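PDB 5V13: AAEL008620-PA odorant-binding protein from Aedes aegypti, which binds juvenile hormone specifically in mosquito haemolymph, as a secreted relative of the odorant-binding proteins. Local coordinates for residues 27-32 / 143-148; 34-39 / 65-70; 50-55 / 282-287; 131-134 / 139-142. All coordinates share one frame; numbering follows the deposited sequence.

Interaction 1. Residues 27-32 / 143-148; sequences EQTLYA and MFHGDY
A Schellman motif ending helix 137-143 delivers F144 and H145 against T29 of helix 26-38, so that one threonine side chain meets two consecutive residues of the turn. T29 OG1 lies 3.4 Å from H145 CD2, at the edge of the imidazole and in its plane, which makes the approach one of a ring carbon to a hydroxyl oxygen and not a bond to a ring nitrogen. The methyl of T29 comes to the same carbon, with CG2 3.6 Å from H145 CD2, and the two side chains cross at about a right angle. The threonine torsion accounts for this double use: with chi1 at 56° OG1 sits between the backbone N and the carbonyl carbon, and CG2 falls beside the N. T29 CG2 also reaches the edge of the F144 ring, 4.0 Å from CD1, and is 3.8 Å from F144 O. The turn is identified by the positive phi of H145, 72°, and by the bonds G146 N to L141 O and H145 N to R142 O. Its backbone folds M143 O over one face of the H145 imidazole, 3.9 Å above the plane and offset toward the rim. The polar groups find their partners elsewhere: H145 NE2 is hydrogen-bonded to R24 O, F144 O to Y33 OH, and T29 OG1 weakly to T25 O. F94 meets the imidazole edge-to-face, while the F144 side chain comes within about 4 Å of the bound juvenile hormone, nearest atoms considered.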
loop_
_atom_site.group_PDB
_atom_site.type_symbol
_atom_site.label_atom_id
_atom_site.label_comp_id
_atom_site.label_asym_id
_atom_site.label_seq_id
_atom_site.Cartn_x
_atom_site.Cartn_y
_atom_site.Cartn_z
ATOM N N GLU B 27 4.348 7.024 10.361
ATOM C CA GLU B 27 5.672 6.527 10.726
ATOM C C GLU B 27 6.257 7.364 11.857
ATOM O O GLU B 27 6.818 6.826 12.814
ATOM C CB GLU B 27 6.610 6.537 9.513
ATOM C CG GLU B 27 8.022 5.962 9.768
ATOM C CD GLU B 27 8.985 6.922 10.476
ATOM O OE1 GLU B 27 9.880 6.435 11.230
ATOM O OE2 GLU B 27 8.871 8.157 10.252
ATOM N N GLN B 28 6.116 8.684 11.765
ATOM C CA GLN B 28 6.686 9.575 12.773
ATOM C C GLN B 28 5.957 9.467 14.120
ATOM O O GLN B 28 6.599 9.434 15.178
ATOM C CB GLN B 28 6.667 11.003 12.227
ATOM C CG GLN B 28 7.757 11.219 11.155
ATOM C CD GLN B 28 7.656 12.574 10.486
ATOM O OE1 GLN B 28 6.565 13.017 10.112
ATOM N NE2 GLN B 28 8.795 13.233 10.318
ATOM N N THR B 29 4.622 9.452 14.119
ATOM C CA THR B 29 3.917 9.283 15.389
ATOM C C THR B 29 4.220 7.922 16.014
ATOM O O THR B 29 4.479 7.833 17.220
ATOM C CB THR B 29 2.411 9.480 15.205
ATOM O OG1 THR B 29 1.917 8.588 14.193
ATOM C CG2 THR B 29 2.124 10.927 14.784
ATOM N N LEU B 30 4.208 6.851 15.218
ATOM C CA LEU B 30 4.488 5.538 15.799
ATOM C C LEU B 30 5.903 5.491 16.367
ATOM O O LEU B 30 6.123 4.950 17.457
ATOM C CB LEU B 30 4.284 4.434 14.753
ATOM C CG LEU B 30 4.296 3.025 15.358
ATOM C CD1 LEU B 30 3.213 2.878 16.440
ATOM C CD2 LEU B 30 4.103 1.981 14.282
ATOM N N TYR B 31 6.874 6.076 15.655
ATOM C CA TYR B 31 8.247 6.095 16.168
ATOM C C TYR B 31 8.302 6.772 17.532
ATOM O O TYR B 31 8.924 6.263 18.478
ATOM C CB TYR B 31 9.168 6.827 15.184
ATOM C CG TYR B 31 10.626 6.831 15.589
ATOM C CD1 TYR B 31 11.134 7.788 16.482
ATOM C CD2 TYR B 31 11.502 5.884 15.068
ATOM C CE1 TYR B 31 12.493 7.798 16.828
ATOM C CE2 TYR B 31 12.844 5.878 15.416
ATOM C CZ TYR B 31 13.333 6.833 16.289
ATOM O OH TYR B 31 14.673 6.805 16.620
ATOM N N ALA B 32 7.656 7.936 17.645
ATOM C CA ALA B 32 7.685 8.686 18.894
ATOM C C ALA B 32 6.956 7.938 20.003
ATOM O O ALA B 32 7.459 7.849 21.136
ATOM C CB ALA B 32 7.067 10.069 18.682
ATOM N N MET B 143 -6.045 13.201 14.683
ATOM C CA MET B 143 -5.151 13.829 13.708
ATOM C C MET B 143 -3.720 13.341 13.839
ATOM O O MET B 143 -2.937 13.512 12.900
ATOM C CB MET B 143 -5.189 15.364 13.837
ATOM C CG MET B 143 -4.554 15.927 15.123
ATOM S SD MET B 143 -5.142 17.626 15.373
ATOM C CE MET B 143 -3.955 18.333 16.537
ATOM N N PHE B 144 -3.353 12.767 14.988
ATOM C CA PHE B 144 -2.057 12.127 15.186
ATOM C C PHE B 144 -2.144 10.603 15.071
ATOM O O PHE B 144 -1.374 9.883 15.718
ATOM C CB PHE B 144 -1.461 12.538 16.536
ATOM C CG PHE B 144 -0.951 13.955 16.565
ATOM C CD1 PHE B 144 0.195 14.307 15.853
ATOM C CD2 PHE B 144 -1.611 14.930 17.303
ATOM C CE1 PHE B 144 0.677 15.619 15.869
ATOM C CE2 PHE B 144 -1.131 16.248 17.338
ATOM C CZ PHE B 144 0.016 16.591 16.613
ATOM N N HIS B 145 -3.095 10.103 14.277
ATOM C CA HIS B 145 -3.120 8.718 13.806
ATOM C C HIS B 145 -3.466 7.720 14.903
ATOM O O HIS B 145 -3.102 6.540 14.816
ATOM C CB HIS B 145 -1.797 8.366 13.129
ATOM C CG HIS B 145 -1.352 9.422 12.168
ATOM N ND1 HIS B 145 -2.164 9.879 11.153
ATOM C CD2 HIS B 145 -0.221 10.167 12.115
ATOM C CE1 HIS B 145 -1.540 10.840 10.493
ATOM N NE2 HIS B 145 -0.356 11.028 11.051
ATOM N N GLY B 146 -4.220 8.166 15.902
ATOM C CA GLY B 146 -4.636 7.287 16.974
ATOM C C GLY B 146 -5.830 6.402 16.670
ATOM O O GLY B 146 -6.066 5.447 17.417
ATOM N N ASP B 147 -6.585 6.680 15.603
ATOM C CA ASP B 147 -7.832 5.970 15.296
ATOM C C ASP B 147 -7.605 5.151 14.031
ATOM O O ASP B 147 -7.394 5.716 12.951
ATOM C CB ASP B 147 -8.973 6.975 15.121
ATOM C CG ASP B 147 -10.345 6.327 14.920
ATOM O OD1 ASP B 147 -10.443 5.119 14.594
ATOM O OD2 ASP B 147 -11.348 7.064 15.080
ATOM N N TYR B 148 -7.639 3.821 14.162
ATOM C CA TYR B 148 -7.305 2.954 13.038
ATOM C C TYR B 148 -8.413 2.865 11.998
ATOM O O TYR B 148 -8.224 2.209 10.971
ATOM C CB TYR B 148 -6.946 1.549 13.529
ATOM C CG TYR B 148 -5.570 1.486 14.166
ATOM C CD1 TYR B 148 -4.739 2.602 14.185
ATOM C CD2 TYR B 148 -5.099 0.311 14.740
ATOM C CE1 TYR B 148 -3.477 2.552 14.766
ATOM C CE2 TYR B 148 -3.842 0.251 15.319
ATOM C CZ TYR B 148 -3.038 1.370 15.328
ATOM O OH TYR B 148 -1.791 1.306 15.906
#

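Interaction 2. Residues 34-39 / 65-70; sequences VRCLND and VKCVSE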
loop_
_atom_site.group_PDB
_atom_site.type_symbol
_atom_site.label_atom_id
_atom_site.label_comp_id
_atom_site.label_asym_id
_atom_site.label_seq_id
_atom_site.Cartn_x
_atom_site.Cartn_y
_atom_site.Cartn_z
ATOM N N VAL B 34 6.371 4.697 20.404
ATOM C CA VAL B 34 7.058 3.477 20.822
ATOM C C VAL B 34 8.371 3.804 21.532
ATOM O O VAL B 34 8.701 3.214 22.579
ATOM C CB VAL B 34 7.279 2.554 19.606
ATOM C CG1 VAL B 34 8.193 1.390 19.997
ATOM C CG2 VAL B 34 5.938 2.046 19.086
ATOM N N ARG B 35 9.154 4.736 20.976
ATOM C CA ARG B 35 10.455 5.023 21.581
ATOM C C ARG B 35 10.303 5.687 22.943
ATOM O O ARG B 35 11.057 5.376 23.876
ATOM C CB ARG B 35 11.312 5.893 20.663
ATOM C CG ARG B 35 11.842 5.147 19.435
ATOM C CD ARG B 35 12.828 4.024 19.815
ATOM N NE ARG B 35 14.022 4.557 20.471
ATOM C CZ ARG B 35 15.140 4.901 19.832
ATOM N NH1 ARG B 35 15.224 4.764 18.516
ATOM N NH2 ARG B 35 16.171 5.384 20.508
ATOM N N CYS B 36 9.338 6.602 23.086
ATOM C CA CYS B 36 9.097 7.194 24.400
ATOM C C CYS B 36 8.539 6.176 25.397
ATOM O O CYS B 36 8.801 6.289 26.605
ATOM C CB CYS B 36 8.161 8.397 24.269
ATOM S SG CYS B 36 8.968 9.799 23.402
ATOM N N LEU B 37 7.774 5.184 24.929
ATOM C CA LEU B 37 7.302 4.132 25.837
ATOM C C LEU B 37 8.461 3.292 26.362
ATOM O O LEU B 37 8.558 3.023 27.569
ATOM C CB LEU B 37 6.281 3.234 25.131
ATOM C CG LEU B 37 4.816 3.676 25.158
ATOM C CD1 LEU B 37 3.971 2.811 24.221
ATOM C CD2 LEU B 37 4.279 3.582 26.587
ATOM N N ASN B 38 9.355 2.869 25.470
ATOM C CA ASN B 38 10.442 1.980 25.879
ATOM C C ASN B 38 11.525 2.720 26.654
ATOM O O ASN B 38 12.250 2.097 27.437
ATOM C CB ASN B 38 11.051 1.277 24.662
ATOM C CG ASN B 38 10.092 0.282 24.019
ATOM O OD1 ASN B 38 9.116 -0.143 24.634
ATOM N ND2 ASN B 38 10.367 -0.087 22.773
ATOM N N ASP B 39 11.659 4.037 26.456
ATOM C CA ASP B 39 12.572 4.806 27.297
ATOM C C ASP B 39 12.030 5.025 28.699
ATOM O O ASP B 39 12.779 5.483 29.565
ATOM C CB ASP B 39 12.895 6.165 26.665
ATOM C CG ASP B 39 13.769 6.042 25.416
ATOM O OD1 ASP B 39 14.385 4.970 25.221
ATOM O OD2 ASP B 39 13.841 7.015 24.630
ATOM N N VAL B 65 4.449 12.659 28.107
ATOM C CA VAL B 65 3.879 13.706 27.261
ATOM C C VAL B 65 4.971 14.642 26.741
ATOM O O VAL B 65 4.975 15.017 25.559
ATOM C CB VAL B 65 2.781 14.469 28.022
ATOM C CG1 VAL B 65 2.234 15.615 27.157
ATOM C CG2 VAL B 65 1.652 13.509 28.414
ATOM N N LYS B 66 5.912 15.027 27.602
ATOM C CA LYS B 66 7.010 15.888 27.164
ATOM C C LYS B 66 7.850 15.208 26.082
ATOM O O LYS B 66 8.170 15.816 25.048
ATOM C CB LYS B 66 7.883 16.271 28.361
ATOM C CG LYS B 66 9.104 17.087 27.958
ATOM C CD LYS B 66 10.017 17.365 29.120
ATOM C CE LYS B 66 11.425 17.625 28.606
ATOM N NZ LYS B 66 12.391 17.749 29.725
ATOM N N CYS B 67 8.207 13.941 26.311
ATOM C CA CYS B 67 8.994 13.164 25.356
ATOM C C CYS B 67 8.314 13.099 23.992
ATOM O O CYS B 67 8.946 13.354 22.963
ATOM C CB CYS B 67 9.216 11.745 25.906
ATOM S SG CYS B 67 10.215 10.588 24.859
ATOM N N VAL B 68 7.027 12.731 23.961
ATOM C CA VAL B 68 6.335 12.606 22.673
ATOM C C VAL B 68 6.219 13.964 22.001
ATOM O O VAL B 68 6.420 14.093 20.785
ATOM C CB VAL B 68 4.948 11.958 22.852
ATOM C CG1 VAL B 68 4.173 11.903 21.490
ATOM C CG2 VAL B 68 5.100 10.562 23.427
ATOM N N SER B 69 5.899 14.997 22.786
ATOM C CA SER B 69 5.798 16.351 22.252
ATOM C C SER B 69 7.121 16.802 21.641
ATOM O O SER B 69 7.155 17.321 20.518
ATOM C CB SER B 69 5.350 17.313 23.360
ATOM O OG SER B 69 4.024 17.003 23.783
ATOM N N GLU B 70 8.227 16.599 22.362
ATOM C CA GLU B 70 9.528 16.978 21.820
ATOM C C GLU B 70 9.893 16.154 20.595
ATOM O O GLU B 70 10.437 16.690 19.618
ATOM C CB GLU B 70 10.607 16.842 22.893
ATOM C CG GLU B 70 10.525 17.956 23.910
ATOM C CD GLU B 70 11.666 17.925 24.899
ATOM O OE1 GLU B 70 11.830 18.910 25.646
ATOM O OE2 GLU B 70 12.398 16.918 24.922
#
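C36 of helix 26-38 and C67 of helix 59-71 are joined by a disulfide between the first and third helices, as in classical odorant-binding proteins, with SG of C36 2.1 Å from SG of C67. The two halves of the bridge take different rotamers. In C36 the sulfur lies beside the backbone N, opposite the carbonyl carbon (chi1 -69°), whereas in C67 it points away from its own N (chi1 -179°). The torsion about the S-S bond is -84°, close to a right angle and left-handed in sense. It leaves C36 CB and C67 CB 3.9 Å apart and brings the helices to a CA-CA separation of 6.0 Å between C36 and C67. V68 packs next to the bridge through a single branch: its CG2, beside the backbone N, lies 3.8 Å from C36 CB, while C36 SG is 3.6 Å from V68 N. S69 turns its hydroxyl back to the preceding turn, where S69 OG donates to V65 O at 2.8 Å from above the carbonyl plane; the helical S69 N reaches that oxygen from the opposite face. S69 and L37 both direct their CB away from the partner helix and touch the bound hormone. Because the link is covalent and its S-S torsion is near the unstrained value, the spacing of two pocket-lining helices does not depend on packing alone.

Interaction 3. Residues 50-55 / 282-287; sequences WVKWHP and VDFANN. With JH3 (methyl (2E,6E)-9-[(2R)-3,3-dimethyloxiran-2-yl]-3,7-dimethylnona-2,6-dienoate), chain E.
F284 lies flat against the backbone of K52, the tight part of this contact: K52 CA stands 3.8 Å from the centroid of the ring and only 4° off its normal, a CH-pi contact over the face. K52 CG adds to it, 3.7 Å from F284 CD1. W53 meets the same ring rim to rim, neither over the other's face: W53 CD1 is 3.7 Å from F284 CE2, the centroids of the F284 ring and the W53 five-membered ring are 5.9 Å apart, and the planes lie at 30°. The indole gives one face to the hormone, whose C5 lies over it toward the rim, and W53 NE1 is 3.3 Å from methyl C3' of JH3. The other side is looser: beyond CG the K52 chain runs out extended. N287 is exposed but tied at both ends of its amide: ND2 donates to D283 O at 2.9 Å on a lone pair, and OD1 is hydrogen-bonded to H96 of the second subunit. W53, with phi 64°, is the C' residue of the Schellman motif ending helix 44-51, marked by H54 N to N49 O together with W53 N to W50 O; a helix terminus thus becomes wall of the hormone pocket, backed by the C-terminal helix.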
loop_
_atom_site.group_PDB
_atom_site.type_symbol
_atom_site.label_atom_id
_atom_site.label_comp_id
_atom_site.label_asym_id
_atom_site.label_seq_id
_atom_site.Cartn_x
_atom_site.Cartn_y
_atom_site.Cartn_z
ATOM N N TRP B 50 -1.556 5.336 28.961
ATOM C CA TRP B 50 -1.021 6.217 27.928
ATOM C C TRP B 50 -1.489 5.792 26.542
ATOM O O TRP B 50 -1.872 6.638 25.722
ATOM C CB TRP B 50 0.505 6.248 27.967
ATOM C CG TRP B 50 1.093 6.644 29.308
ATOM C CD1 TRP B 50 0.428 7.149 30.382
ATOM C CD2 TRP B 50 2.461 6.529 29.700
ATOM N NE1 TRP B 50 1.305 7.378 31.421
ATOM C CE2 TRP B 50 2.562 7.008 31.022
ATOM C CE3 TRP B 50 3.622 6.096 29.048
ATOM C CZ2 TRP B 50 3.773 7.027 31.721
ATOM C CZ3 TRP B 50 4.828 6.122 29.744
ATOM C CH2 TRP B 50 4.891 6.583 31.062
ATOM N N VAL B 51 -1.465 4.490 26.249
ATOM C CA VAL B 51 -1.870 4.066 24.907
ATOM C C VAL B 51 -3.368 4.207 24.682
ATOM O O VAL B 51 -3.818 4.092 23.537
ATOM C CB VAL B 51 -1.434 2.616 24.603
ATOM C CG1 VAL B 51 0.076 2.470 24.733
ATOM C CG2 VAL B 51 -2.159 1.617 25.506
ATOM N N LYS B 52 -4.151 4.441 25.739
ATOM C CA LYS B 52 -5.556 4.825 25.633
ATOM C C LYS B 52 -5.742 6.339 25.666
ATOM O O LYS B 52 -6.861 6.820 25.890
ATOM C CB LYS B 52 -6.375 4.184 26.757
ATOM C CG LYS B 52 -6.463 2.673 26.699
ATOM C CD LYS B 52 -7.112 2.146 27.976
ATOM C CE LYS B 52 -7.122 0.630 28.020
ATOM N NZ LYS B 52 -7.471 0.152 29.386
ATOM N N TRP B 53 -4.658 7.088 25.489
ATOM C CA TRP B 53 -4.684 8.542 25.350
ATOM C C TRP B 53 -5.177 9.268 26.601
ATOM O O TRP B 53 -5.679 10.392 26.514
ATOM C CB TRP B 53 -5.513 8.958 24.133
ATOM C CG TRP B 53 -4.867 8.577 22.835
ATOM C CD1 TRP B 53 -4.914 7.358 22.214
ATOM C CD2 TRP B 53 -4.078 9.423 21.995
ATOM N NE1 TRP B 53 -4.199 7.398 21.038
ATOM C CE2 TRP B 53 -3.683 8.658 20.878
ATOM C CE3 TRP B 53 -3.673 10.760 22.073
ATOM C CZ2 TRP B 53 -2.892 9.181 19.854
ATOM C CZ3 TRP B 53 -2.903 11.281 21.041
ATOM C CH2 TRP B 53 -2.517 10.494 19.955
ATOM N N HIS B 54 -5.024 8.697 27.791
ATOM C CA HIS B 54 -5.285 9.451 29.023
ATOM C C HIS B 54 -4.151 9.267 30.027
ATOM O O HIS B 54 -4.273 8.520 31.007
ATOM C CB HIS B 54 -6.657 9.115 29.625
ATOM C CG HIS B 54 -6.950 7.652 29.752
ATOM N ND1 HIS B 54 -6.537 6.900 30.830
ATOM C CD2 HIS B 54 -7.669 6.817 28.964
ATOM C CE1 HIS B 54 -6.964 5.657 30.687
ATOM N NE2 HIS B 54 -7.655 5.581 29.563
ATOM N N PRO B 55 -3.033 9.961 29.814
ATOM C CA PRO B 55 -1.969 9.991 30.829
ATOM C C PRO B 55 -2.411 10.781 32.051
ATOM O O PRO B 55 -2.994 11.862 31.931
ATOM C CB PRO B 55 -0.804 10.697 30.118
ATOM C CG PRO B 55 -1.247 10.909 28.663
ATOM C CD PRO B 55 -2.736 10.801 28.636
ATOM N N VAL B 282 -3.619 -1.627 20.602
ATOM C CA VAL B 282 -4.278 -2.015 19.358
ATOM C C VAL B 282 -5.777 -2.147 19.569
ATOM O O VAL B 282 -6.574 -1.700 18.739
ATOM C CB VAL B 282 -3.657 -3.318 18.832
ATOM C CG1 VAL B 282 -4.475 -3.872 17.673
ATOM C CG2 VAL B 282 -2.226 -3.069 18.420
ATOM N N ASP B 283 -6.187 -2.772 20.680
ATOM C CA ASP B 283 -7.610 -2.898 20.974
ATOM C C ASP B 283 -8.278 -1.535 21.072
ATOM O O ASP B 283 -9.389 -1.346 20.560
ATOM C CB ASP B 283 -7.817 -3.690 22.264
ATOM C CG ASP B 283 -7.704 -5.192 22.053
ATOM O OD1 ASP B 283 -7.277 -5.619 20.958
ATOM O OD2 ASP B 283 -8.051 -5.950 22.983
ATOM N N PHE B 284 -7.622 -0.567 21.728
ATOM C CA PHE B 284 -8.206 0.767 21.843
ATOM C C PHE B 284 -8.313 1.437 20.477
ATOM O O PHE B 284 -9.358 2.002 20.131
ATOM C CB PHE B 284 -7.375 1.635 22.789
ATOM C CG PHE B 284 -7.924 3.012 22.990
ATOM C CD1 PHE B 284 -8.894 3.245 23.954
ATOM C CD2 PHE B 284 -7.470 4.071 22.228
ATOM C CE1 PHE B 284 -9.400 4.505 24.155
ATOM C CE2 PHE B 284 -7.980 5.337 22.423
ATOM C CZ PHE B 284 -8.951 5.548 23.393
ATOM N N ALA B 285 -7.228 1.399 19.700
ATOM C CA ALA B 285 -7.205 2.094 18.416
ATOM C C ALA B 285 -8.163 1.463 17.413
ATOM O O ALA B 285 -8.683 2.159 16.534
ATOM C CB ALA B 285 -5.790 2.095 17.844
ATOM N N ASN B 286 -8.408 0.154 17.535
ATOM C CA ASN B 286 -9.214 -0.571 16.558
ATOM C C ASN B 286 -10.704 -0.364 16.752
ATOM O O ASN B 286 -11.473 -0.502 15.794
ATOM C CB ASN B 286 -8.927 -2.069 16.637
ATOM C CG ASN B 286 -7.942 -2.525 15.602
ATOM O OD1 ASN B 286 -7.785 -1.894 14.559
ATOM N ND2 ASN B 286 -7.278 -3.644 15.872
ATOM N N ASN B 287 -11.135 -0.075 17.971
ATOM C CA ASN B 287 -12.551 -0.104 18.298
ATOM C C ASN B 287 -12.982 1.225 18.893
ATOM O O ASN B 287 -13.598 1.295 19.956
ATOM C CB ASN B 287 -12.849 -1.281 19.230
ATOM C CG ASN B 287 -12.360 -2.617 18.665
ATOM O OD1 ASN B 287 -13.050 -3.270 17.872
ATOM N ND2 ASN B 287 -11.165 -3.028 19.077
HETATM C C1 JH3 E . 0.917 3.812 21.317
HETATM O O2 JH3 E . -0.030 3.486 20.624
HETATM O O1 JH3 E . 2.063 2.939 21.349
HETATM C CM JH3 E . 2.066 1.783 20.509
HETATM C C2 JH3 E . 0.983 5.054 22.110
HETATM C C3 JH3 E . 0.034 5.985 22.239
HETATM C "C3'" JH3 E . -1.315 5.911 21.578
HETATM C C4 JH3 E . 0.376 7.178 23.099
HETATM C C5 JH3 E . -0.115 8.447 22.409
HETATM C C6 JH3 E . 0.598 9.644 22.996
HETATM C C7 JH3 E . 0.075 10.401 23.971
HETATM C "C7'" JH3 E . -1.264 10.067 24.575
HETATM C C8 JH3 E . 0.883 11.587 24.475
HETATM C C9 JH3 E . 0.176 12.928 24.211
HETATM C CA JH3 E . -0.280 13.076 22.762
HETATM O O3 JH3 E . -0.791 14.393 22.456
HETATM C CB JH3 E . 0.503 14.090 21.930
HETATM C "CB'" JH3 E . 0.587 13.703 20.449
HETATM C CC JH3 E . 1.616 14.908 22.570
#

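Interaction 4. Residues 131-134 / 139-142; sequences TFYA and TILR. With JH3 (methyl (2E,6E)-9-[(2R)-3,3-dimethyloxiran-2-yl]-3,7-dimethylnona-2,6-dienoate), chain E.
Apolar packing comes first: I140 CD1 lies 3.7 Å from F132 CE2 and 3.8 Å from Y133 CD1, so one methyl serves two successive aromatic rings of helix 122-135. It meets both rings at a slant. F132 and Y133 each hold CG opposite the backbone N (chi1 -180° and -172°), which swings both rings so that F132 CE2 and Y133 CD1 come to I140 although their CB atoms do not aim there. I140 has chi1 -64° and an extended chain beyond, presenting CD1 to the aromatics and leaving CG2 for the ligand. The contacts with the hormone form a second group. The epoxide oxygen O3 of JH3 is 3.9 Å from I140 CG2 and 3.7 Å from Y133 CE1, while Y133 OH lies 3.8 Å from methyl C7' of JH3. The third kind is polar and leads outside the pair: Y133 OH is hydrogen-bonded to W53 O, which also receives H137 NE2, and the hormone itself is hydrogen-bonded to Y129 OH. Around O3, then, I140 and Y133 offer carbon rather than donors, and the hydroxyl of Y133 is spent on fixing its ring to the W53 backbone, so both residues probably recognise the epoxide end by shape.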
loop_
_atom_site.group_PDB
_atom_site.type_symbol
_atom_site.label_atom_id
_atom_site.label_comp_id
_atom_site.label_asym_id
_atom_site.label_seq_id
_atom_site.Cartn_x
_atom_site.Cartn_y
_atom_site.Cartn_z
ATOM N N THR B 131 -4.955 22.154 29.301
ATOM C CA THR B 131 -6.263 22.700 28.920
ATOM C C THR B 131 -6.588 22.388 27.460
ATOM O O THR B 131 -7.693 21.934 27.133
ATOM C CB THR B 131 -6.308 24.214 29.160
ATOM O OG1 THR B 131 -6.198 24.496 30.564
ATOM C CG2 THR B 131 -7.621 24.799 28.658
ATOM N N PHE B 132 -5.627 22.629 26.567
ATOM C CA PHE B 132 -5.818 22.316 25.154
ATOM C C PHE B 132 -6.096 20.833 24.952
ATOM O O PHE B 132 -6.965 20.446 24.159
ATOM C CB PHE B 132 -4.568 22.740 24.374
ATOM C CG PHE B 132 -4.641 22.476 22.893
ATOM C CD1 PHE B 132 -5.374 23.306 22.064
ATOM C CD2 PHE B 132 -3.924 21.422 22.323
ATOM C CE1 PHE B 132 -5.435 23.066 20.697
ATOM C CE2 PHE B 132 -3.970 21.180 20.958
ATOM C CZ PHE B 132 -4.726 22.006 20.137
ATOM N N TYR B 133 -5.343 19.985 25.639
ATOM C CA TYR B 133 -5.514 18.554 25.457
ATOM C C TYR B 133 -6.887 18.096 25.935
ATOM O O TYR B 133 -7.507 17.225 25.312
ATOM C CB TYR B 133 -4.400 17.802 26.184
ATOM C CG TYR B 133 -4.388 16.323 25.887
ATOM C CD1 TYR B 133 -3.978 15.854 24.649
ATOM C CD2 TYR B 133 -4.772 15.398 26.852
ATOM C CE1 TYR B 133 -3.965 14.508 24.367
ATOM C CE2 TYR B 133 -4.764 14.046 26.581
ATOM C CZ TYR B 133 -4.353 13.610 25.340
ATOM O OH TYR B 133 -4.327 12.262 25.070
ATOM N N ALA B 134 -7.380 18.667 27.038
ATOM C CA ALA B 134 -8.689 18.262 27.548
ATOM C C ALA B 134 -9.799 18.738 26.625
ATOM O O ALA B 134 -10.774 18.014 26.390
ATOM C CB ALA B 134 -8.903 18.798 28.969
ATOM N N THR B 139 -10.092 15.148 18.937
ATOM C CA THR B 139 -9.544 15.685 17.691
ATOM C C THR B 139 -8.039 15.434 17.602
ATOM O O THR B 139 -7.541 15.007 16.560
ATOM C CB THR B 139 -9.852 17.183 17.586
ATOM O OG1 THR B 139 -11.272 17.386 17.529
ATOM C CG2 THR B 139 -9.207 17.803 16.351
ATOM N N ILE B 140 -7.311 15.673 18.699
ATOM C CA ILE B 140 -5.866 15.431 18.733
ATOM C C ILE B 140 -5.562 13.957 18.480
ATOM O O ILE B 140 -4.679 13.609 17.690
ATOM C CB ILE B 140 -5.296 15.890 20.088
ATOM C CG1 ILE B 140 -5.462 17.398 20.245
ATOM C CG2 ILE B 140 -3.837 15.425 20.274
ATOM C CD1 ILE B 140 -5.303 17.864 21.722
ATOM N N LEU B 141 -6.261 13.071 19.187
ATOM C CA LEU B 141 -6.093 11.635 18.978
ATOM C C LEU B 141 -6.199 11.285 17.500
ATOM O O LEU B 141 -5.332 10.604 16.938
ATOM C CB LEU B 141 -7.152 10.883 19.791
ATOM C CG LEU B 141 -7.259 9.356 19.862
ATOM C CD1 LEU B 141 -8.188 8.996 21.026
ATOM C CD2 LEU B 141 -7.785 8.710 18.565
ATOM N N ARG B 142 -7.246 11.772 16.846
ATOM C CA ARG B 142 -7.482 11.360 15.469
ATOM C C ARG B 142 -6.423 11.923 14.520
ATOM O O ARG B 142 -5.941 11.208 13.634
ATOM C CB ARG B 142 -8.890 11.781 15.053
ATOM C CG ARG B 142 -9.340 11.122 13.789
ATOM C CD ARG B 142 -10.837 10.913 13.788
ATOM N NE ARG B 142 -11.192 9.983 12.727
ATOM C CZ ARG B 142 -12.417 9.529 12.507
ATOM N NH1 ARG B 142 -13.428 9.920 13.277
ATOM N NH2 ARG B 142 -12.622 8.680 11.511
HETATM C C1 JH3 E . 0.917 3.812 21.317
HETATM O O2 JH3 E . -0.030 3.486 20.624
HETATM O O1 JH3 E . 2.063 2.939 21.349
HETATM C CM JH3 E . 2.066 1.783 20.509
HETATM C C2 JH3 E . 0.983 5.054 22.110
HETATM C C3 JH3 E . 0.034 5.985 22.239
HETATM C "C3'" JH3 E . -1.315 5.911 21.578
HETATM C C4 JH3 E . 0.376 7.178 23.099
HETATM C C5 JH3 E . -0.115 8.447 22.409
HETATM C C6 JH3 E . 0.598 9.644 22.996
HETATM C C7 JH3 E . 0.075 10.401 23.971
HETATM C "C7'" JH3 E . -1.264 10.067 24.575
HETATM C C8 JH3 E . 0.883 11.587 24.475
HETATM C C9 JH3 E . 0.176 12.928 24.211
HETATM C CA JH3 E . -0.280 13.076 22.762
HETATM O O3 JH3 E . -0.791 14.393 22.456
HETATM C CB JH3 E . 0.503 14.090 21.930
HETATM C "CB'" JH3 E . 0.587 13.703 20.449
HETATM C CC JH3 E . 1.616 14.908 22.570
#

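How the interactions relate
From the N terminus, helix 26-38 opens interaction 1 and then interaction 2, whose loop closes first, at helix 59-71. Residues 50-55 open interaction 3 before that closure, so interactions 2 and 3 cross. Interaction 4, between neighbouring helices 122-135 and 137-143, is a short loop in series with interaction 2; both fall within the span of interaction 1, which ends at 143-148. Interaction 3 closes last, at helix 278-286, crossing interaction 1 and enclosing interaction 4. The crossings are physical: Y148 N lies 3.1 Å from A285 O, a probable hydrogen bond, and L37 packs on W50 and V51. Each brings a residue near JH3 (F144 for interaction 1), tying the C-terminal helix to the N-terminal pocket.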